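Local coordinates for protein NEDD8-conjugating enzyme UBC12 (Saccharomyces cerevisiae, PDB 3O2U) that accepts the ubiquitin-like protein Rub1 (NEDD8) from its E1 enzyme as a thioester and catalyses its covalent attachment to other proteins, chiefly the cullin Cdc53, at residues Pro127-Asp130 with Leu131-Ile135; Arg31-Leu34 with Lys35-Leu38. All blocks are in the same frame, centred on the assembly; numbering follows the deposited sequence.

Contact 1: Pro127-Asp130 with Leu131-Ile135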
ATOM      1  N   PRO A 127       4.313   2.831  15.145  1.00 21.93           N
ATOM      2  CA  PRO A 127       2.884   2.576  15.355  1.00 19.99           C
ATOM      3  C   PRO A 127       2.114   3.862  15.572  1.00 22.03           C
ATOM      4  O   PRO A 127       0.878   3.831  15.627  1.00 23.58           O
ATOM      5  CB  PRO A 127       2.856   1.703  16.620  1.00 23.36           C
ATOM      6  CG  PRO A 127       4.180   1.042  16.653  1.00 25.68           C
ATOM      7  CD  PRO A 127       5.145   2.106  16.126  1.00 22.38           C
ATOM      8  N   ALA A 128       2.835   4.978  15.695  1.00 18.54           N
ATOM      9  CA  ALA A 128       2.196   6.278  15.820  1.00 22.73           C
ATOM     10  C   ALA A 128       1.929   6.909  14.442  1.00 20.93           C
ATOM     11  O   ALA A 128       1.304   7.962  14.359  1.00 23.10           O
ATOM     12  CB  ALA A 128       3.046   7.220  16.684  1.00 27.40           C
ATOM     13  N   LEU A 129       2.420   6.268  13.381  1.00 20.68           N
ATOM     14  CA  LEU A 129       2.087   6.646  12.006  1.00 18.41           C
ATOM     15  C   LEU A 129       0.761   5.973  11.666  1.00 23.38           C
ATOM     16  O   LEU A 129       0.330   5.061  12.373  1.00 20.31           O
ATOM     17  CB  LEU A 129       3.179   6.200  11.019  1.00 16.92           C
ATOM     18  CG  LEU A 129       4.527   6.931  11.116  1.00 22.87           C
ATOM     19  CD1 LEU A 129       5.516   6.508  10.017  1.00 21.00           C
ATOM     20  CD2 LEU A 129       4.324   8.429  11.085  1.00 23.05           C
ATOM     21  N   ASP A 130       0.103   6.430  10.605  1.00 18.81           N
ATOM     22  CA  ASP A 130      -1.243   5.949  10.306  1.00 19.81           C
ATOM     23  C   ASP A 130      -1.470   5.776   8.814  1.00 18.35           C
ATOM     24  O   ASP A 130      -0.572   6.020   8.001  1.00 16.15           O
ATOM     25  CB  ASP A 130      -2.295   6.897  10.902  1.00 18.70           C
ATOM     26  CG  ASP A 130      -2.196   8.314  10.342  1.00 26.41           C
ATOM     27  OD1 ASP A 130      -1.321   8.581   9.486  1.00 26.94           O
ATOM     28  OD2 ASP A 130      -2.990   9.175  10.767  1.00 28.70           O
ATOM     29  N   LEU A 131      -2.680   5.348   8.462  1.00 18.93           N
ATOM     30  CA  LEU A 131      -3.008   5.085   7.079  1.00 16.53           C
ATOM     31  C   LEU A 131      -2.824   6.367   6.265  1.00 18.58           C
ATOM     32  O   LEU A 131      -2.346   6.327   5.133  1.00 18.82           O
ATOM     33  CB  LEU A 131      -4.440   4.548   6.970  1.00 16.02           C
ATOM     34  CG  LEU A 131      -4.973   4.304   5.563  1.00 18.43           C
ATOM     35  CD1 LEU A 131      -4.082   3.323   4.795  1.00 15.84           C
ATOM     36  CD2 LEU A 131      -6.434   3.800   5.612  1.00 22.17           C
ATOM     37  N   GLN A 132      -3.203   7.506   6.842  1.00 17.45           N
ATOM     38  CA  GLN A 132      -3.049   8.790   6.139  1.00 22.05           C
ATOM     39  C   GLN A 132      -1.587   8.986   5.719  1.00 19.03           C
ATOM     40  O   GLN A 132      -1.309   9.411   4.603  1.00 16.87           O
ATOM     41  CB  GLN A 132      -3.492   9.959   7.020  1.00 22.73           C
ATOM     42  CG  GLN A 132      -3.246  11.327   6.410  1.00 24.77           C
ATOM     43  CD  GLN A 132      -4.399  11.795   5.575  1.00 30.73           C
ATOM     44  OE1 GLN A 132      -5.531  11.354   5.764  1.00 31.11           O
ATOM     45  NE2 GLN A 132      -4.131  12.703   4.646  1.00 38.00           N
ATOM     46  N   SER A 133      -0.664   8.663   6.623  1.00 17.40           N
ATOM     47  CA  SER A 133       0.775   8.786   6.361  1.00 17.19           C
ATOM     48  C   SER A 133       1.213   7.882   5.245  1.00 17.52           C
ATOM     49  O   SER A 133       1.976   8.285   4.386  1.00 19.47           O
ATOM     50  CB  SER A 133       1.572   8.418   7.605  1.00 22.61           C
ATOM     51  OG  SER A 133       1.168   9.230   8.690  1.00 30.25           O
ATOM     52  N   ILE A 134       0.757   6.632   5.276  1.00 17.60           N
ATOM     53  CA  ILE A 134       1.133   5.713   4.231  1.00 14.69           C
ATOM     54  C   ILE A 134       0.645   6.247   2.894  1.00 13.96           C
ATOM     55  O   ILE A 134       1.405   6.313   1.924  1.00 16.43           O
ATOM     56  CB  ILE A 134       0.557   4.308   4.489  1.00 16.01           C
ATOM     57  CG1 ILE A 134       1.222   3.708   5.745  1.00 16.52           C
ATOM     58  CG2 ILE A 134       0.783   3.440   3.269  1.00 16.29           C
ATOM     59  CD1 ILE A 134       0.460   2.551   6.394  1.00 20.86           C
ATOM     60  N   ILE A 135      -0.623   6.636   2.852  1.00 13.01           N
ATOM     61  CA  ILE A 135      -1.208   7.116   1.610  1.00 13.35           C
ATOM     62  C   ILE A 135      -0.495   8.375   1.099  1.00 18.97           C
ATOM     63  O   ILE A 135      -0.183   8.494  -0.092  1.00 16.04           O
ATOM     64  CB  ILE A 135      -2.712   7.342   1.758  1.00 16.80           C
ATOM     65  CG1 ILE A 135      -3.422   5.972   1.879  1.00 14.48           C
ATOM     66  CG2 ILE A 135      -3.233   8.130   0.554  1.00 17.23           C
ATOM     67  CD1 ILE A 135      -4.922   6.084   2.093  1.00 21.34           C
TER
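D130 caps helix 131-143 of the UBC fold: it occupies the N-cap position, and its carboxylate turns back over the first turn to meet S133. The evidence is two bonds converging on one oxygen. OD1 of D130 accepts from the backbone N of S133 at 2.9 Å. This donor stands 34° out of the carboxylate plane. OD1 also accepts from OG of S133 at 2.7 Å, the hydroxyl arriving nearly in line with the C-O bond and from the other face of the carboxylate. The cap depends on chi1 of D130 (61°), which sets CG between the backbone N and carbonyl carbon and swings OD1 forward over the turn. Replacing this aspartate with an alanine would probably leave the amide of S133 without its carboxylate cap and its hydroxyl free to turn. The backbone also closes the turn: N of I134 donates to O of D130 at 3.1 Å. On the buried side, L131 packs against L38 and L66, while I134 lies against P97. The partly exposed side is looser: CD2 of L129 comes no nearer to OG of S133 than 4.0 Å. There Q132 runs alongside D130, their amide and carboxylate planes 57° apart; its OE1 bonds to N of D42, and its CB lies 3.6 Å from OD1 of D130.

Contact 2: Arg31-Leu34 with Lys35-Leu38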
ATOM      1  N   ARG A  31      -8.084  -4.255  14.172  1.00 18.93           N
ATOM      2  CA  ARG A  31      -9.217  -3.787  13.363  1.00 18.18           C
ATOM      3  C   ARG A  31      -9.849  -2.509  13.885  1.00 17.55           C
ATOM      4  O   ARG A  31     -10.269  -1.657  13.098  1.00 18.11           O
ATOM      5  CB  ARG A  31     -10.257  -4.908  13.175  1.00 22.06           C
ATOM      6  CG  ARG A  31      -9.656  -6.024  12.353  1.00 22.74           C
ATOM      7  CD  ARG A  31     -10.543  -7.225  12.093  1.00 28.14           C
ATOM      8  NE  ARG A  31      -9.716  -8.262  11.478  1.00 27.67           N
ATOM      9  CZ  ARG A  31     -10.166  -9.241  10.698  1.00 36.88           C
ATOM     10  NH1 ARG A  31     -11.459  -9.335  10.418  1.00 36.77           N
ATOM     11  NH2 ARG A  31      -9.312 -10.132  10.205  1.00 33.23           N
ATOM     12  N   ILE A  32      -9.937  -2.375  15.203  1.00 16.22           N
ATOM     13  CA  ILE A  32     -10.403  -1.127  15.811  1.00 14.55           C
ATOM     14  C   ILE A  32      -9.503   0.045  15.436  1.00 16.34           C
ATOM     15  O   ILE A  32      -9.979   1.139  15.163  1.00 18.50           O
ATOM     16  CB  ILE A  32     -10.432  -1.213  17.356  1.00 20.34           C
ATOM     17  CG1 ILE A  32     -11.516  -2.193  17.813  1.00 23.26           C
ATOM     18  CG2 ILE A  32     -10.667   0.174  17.965  1.00 21.04           C
ATOM     19  CD1 ILE A  32     -11.658  -2.272  19.313  1.00 29.65           C
ATOM     20  N   ARG A  33      -8.196  -0.182  15.440  1.00 16.33           N
ATOM     21  CA  ARG A  33      -7.240   0.863  15.068  1.00 13.70           C
ATOM     22  C   ARG A  33      -7.329   1.214  13.570  1.00 15.24           C
ATOM     23  O   ARG A  33      -7.302   2.381  13.192  1.00 15.19           O
ATOM     24  CB  ARG A  33      -5.820   0.428  15.444  1.00 16.85           C
ATOM     25  CG  ARG A  33      -4.719   1.316  14.841  1.00 16.18           C
ATOM     26  CD  ARG A  33      -4.667   2.740  15.464  1.00 16.93           C
ATOM     27  NE  ARG A  33      -3.957   3.585  14.502  1.00 18.57           N
ATOM     28  CZ  ARG A  33      -2.647   3.790  14.490  1.00 22.19           C
ATOM     29  NH1 ARG A  33      -1.886   3.316  15.476  1.00 17.15           N
ATOM     30  NH2 ARG A  33      -2.108   4.520  13.514  1.00 21.54           N
ATOM     31  N   LEU A  34      -7.464   0.215  12.708  1.00 13.04           N
ATOM     32  CA  LEU A  34      -7.668   0.506  11.294  1.00 14.28           C
ATOM     33  C   LEU A  34      -8.991   1.268  11.045  1.00 17.20           C
ATOM     34  O   LEU A  34      -9.031   2.192  10.231  1.00 16.16           O
ATOM     35  CB  LEU A  34      -7.600  -0.775  10.452  1.00 15.94           C
ATOM     36  CG  LEU A  34      -7.857  -0.575   8.953  1.00 18.09           C
ATOM     37  CD1 LEU A  34      -6.946   0.482   8.343  1.00 18.19           C
ATOM     38  CD2 LEU A  34      -7.728  -1.901   8.193  1.00 18.02           C
ATOM     39  N   LYS A  35     -10.071   0.886  11.721  1.00 14.06           N
ATOM     40  CA  LYS A  35     -11.325   1.661  11.591  1.00 17.00           C
ATOM     41  C   LYS A  35     -11.119   3.142  11.943  1.00 20.81           C
ATOM     42  O   LYS A  35     -11.618   4.035  11.264  1.00 21.94           O
ATOM     43  CB  LYS A  35     -12.417   1.087  12.491  1.00 22.27           C
ATOM     44  CG  LYS A  35     -13.063  -0.182  11.977  1.00 21.82           C
ATOM     45  CD  LYS A  35     -14.002  -0.751  13.033  1.00 26.98           C
ATOM     46  CE  LYS A  35     -15.188   0.183  13.280  1.00 27.49           C
ATOM     47  NZ  LYS A  35     -15.947   0.459  12.030  1.00 30.61           N
ATOM     48  N   ARG A  36     -10.386   3.386  13.023  1.00 19.09           N
ATOM     49  CA  ARG A  36     -10.080   4.739  13.465  0.53 21.77           C
ATOM     50  C   ARG A  36      -9.235   5.490  12.413  1.00 22.61           C
ATOM     51  O   ARG A  36      -9.492   6.647  12.110  1.00 23.06           O
ATOM     52  CB  ARG A  36      -9.445   4.678  14.867  0.53 23.17           C
ATOM     53  CG  ARG A  36      -8.166   5.453  15.117  0.53 28.68           C
ATOM     54  CD  ARG A  36      -7.649   5.193  16.558  0.53 32.86           C
ATOM     55  NE  ARG A  36      -6.300   5.711  16.799  0.53 30.03           N
ATOM     56  CZ  ARG A  36      -5.579   5.466  17.892  0.53 34.00           C
ATOM     57  NH1 ARG A  36      -6.065   4.705  18.864  0.53 35.42           N
ATOM     58  NH2 ARG A  36      -4.364   5.977  18.011  0.53 34.46           N
ATOM     59  N   ASP A  37      -8.237   4.819  11.844  1.00 19.38           N
ATOM     60  CA  ASP A  37      -7.450   5.423  10.760  1.00 18.33           C
ATOM     61  C   ASP A  37      -8.316   5.747   9.536  1.00 21.75           C
ATOM     62  O   ASP A  37      -8.148   6.789   8.916  1.00 19.06           O
ATOM     63  CB  ASP A  37      -6.314   4.493  10.316  1.00 15.63           C
ATOM     64  CG  ASP A  37      -5.155   4.463  11.291  1.00 18.30           C
ATOM     65  OD1 ASP A  37      -5.332   4.870  12.463  1.00 18.61           O
ATOM     66  OD2 ASP A  37      -4.058   4.030  10.858  1.00 18.83           O
ATOM     67  N   LEU A  38      -9.212   4.832   9.173  1.00 20.92           N
ATOM     68  CA  LEU A  38     -10.120   5.048   8.041  1.00 20.91           C
ATOM     69  C   LEU A  38     -11.106   6.172   8.319  1.00 25.27           C
ATOM     70  O   LEU A  38     -11.409   6.980   7.441  1.00 21.80           O
ATOM     71  CB  LEU A  38     -10.899   3.774   7.722  1.00 20.76           C
ATOM     72  CG  LEU A  38     -10.124   2.673   6.996  1.00 19.25           C
ATOM     73  CD1 LEU A  38     -10.872   1.354   7.124  1.00 19.97           C
ATOM     74  CD2 LEU A  38      -9.926   3.059   5.532  1.00 22.53           C
TER
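K35 begins the second half of this two-turn stretch of helix 29-39 by donating its backbone N to O of R31 at 2.9 Å, an i to i+4 bond. Its aliphatic chain leaves over that carbonyl, CG lying 3.4 Å from O of R31, and the ammonium goes on to D56. R36 follows with its backbone N bonded to O of I32; its side chain was modelled in two conformers, and in the one given it crosses that of R33. D37 then pairs with the charge of R33. NE of R33 donates to OD1 of D37 at 2.8 Å and 175°, with the acceptor in the guanidinium plane; NH2 adds weak bonds to both carboxylate oxygens. The bend at chi2 of R33 (70°) turns the chain along the helix toward D37. Both groups have further partners: NH2 of R33 also bonds O of L129, and OD2 of D37 bonds OH of Y92. L38 ends the segment, its N bonded to O of L34 and its CD1 4.0 Å from CG of L34. Chemically, the nearly straight i to i+4 salt bridge, with R33 also bonded to the loop, is likely to hold the guanidinium in a fixed orientation.

In the fold
Contact 1 spans a loop and the start of helix 131-143, whereas contact 2 lies wholly within helix 29-39. Contact 1 is nearer the chain's centre (11 Å against 16 Å, centre to centre), with no exposed residue among those touching; contact 2 mixes four buried residues with the exposed I32 and R36. In contact 1 a carboxylate caps the amide end of a helix, accepting from an amide and a hydroxyl; contact 2 relies on opposite charges one turn apart. The two meet directly: NH1 of R33 probably hydrogen-bonds O of P127, and OD2 of D37 accepts from N of L131. The salt-bridged pair thus holds the loop half of contact 1 against helix 29-39.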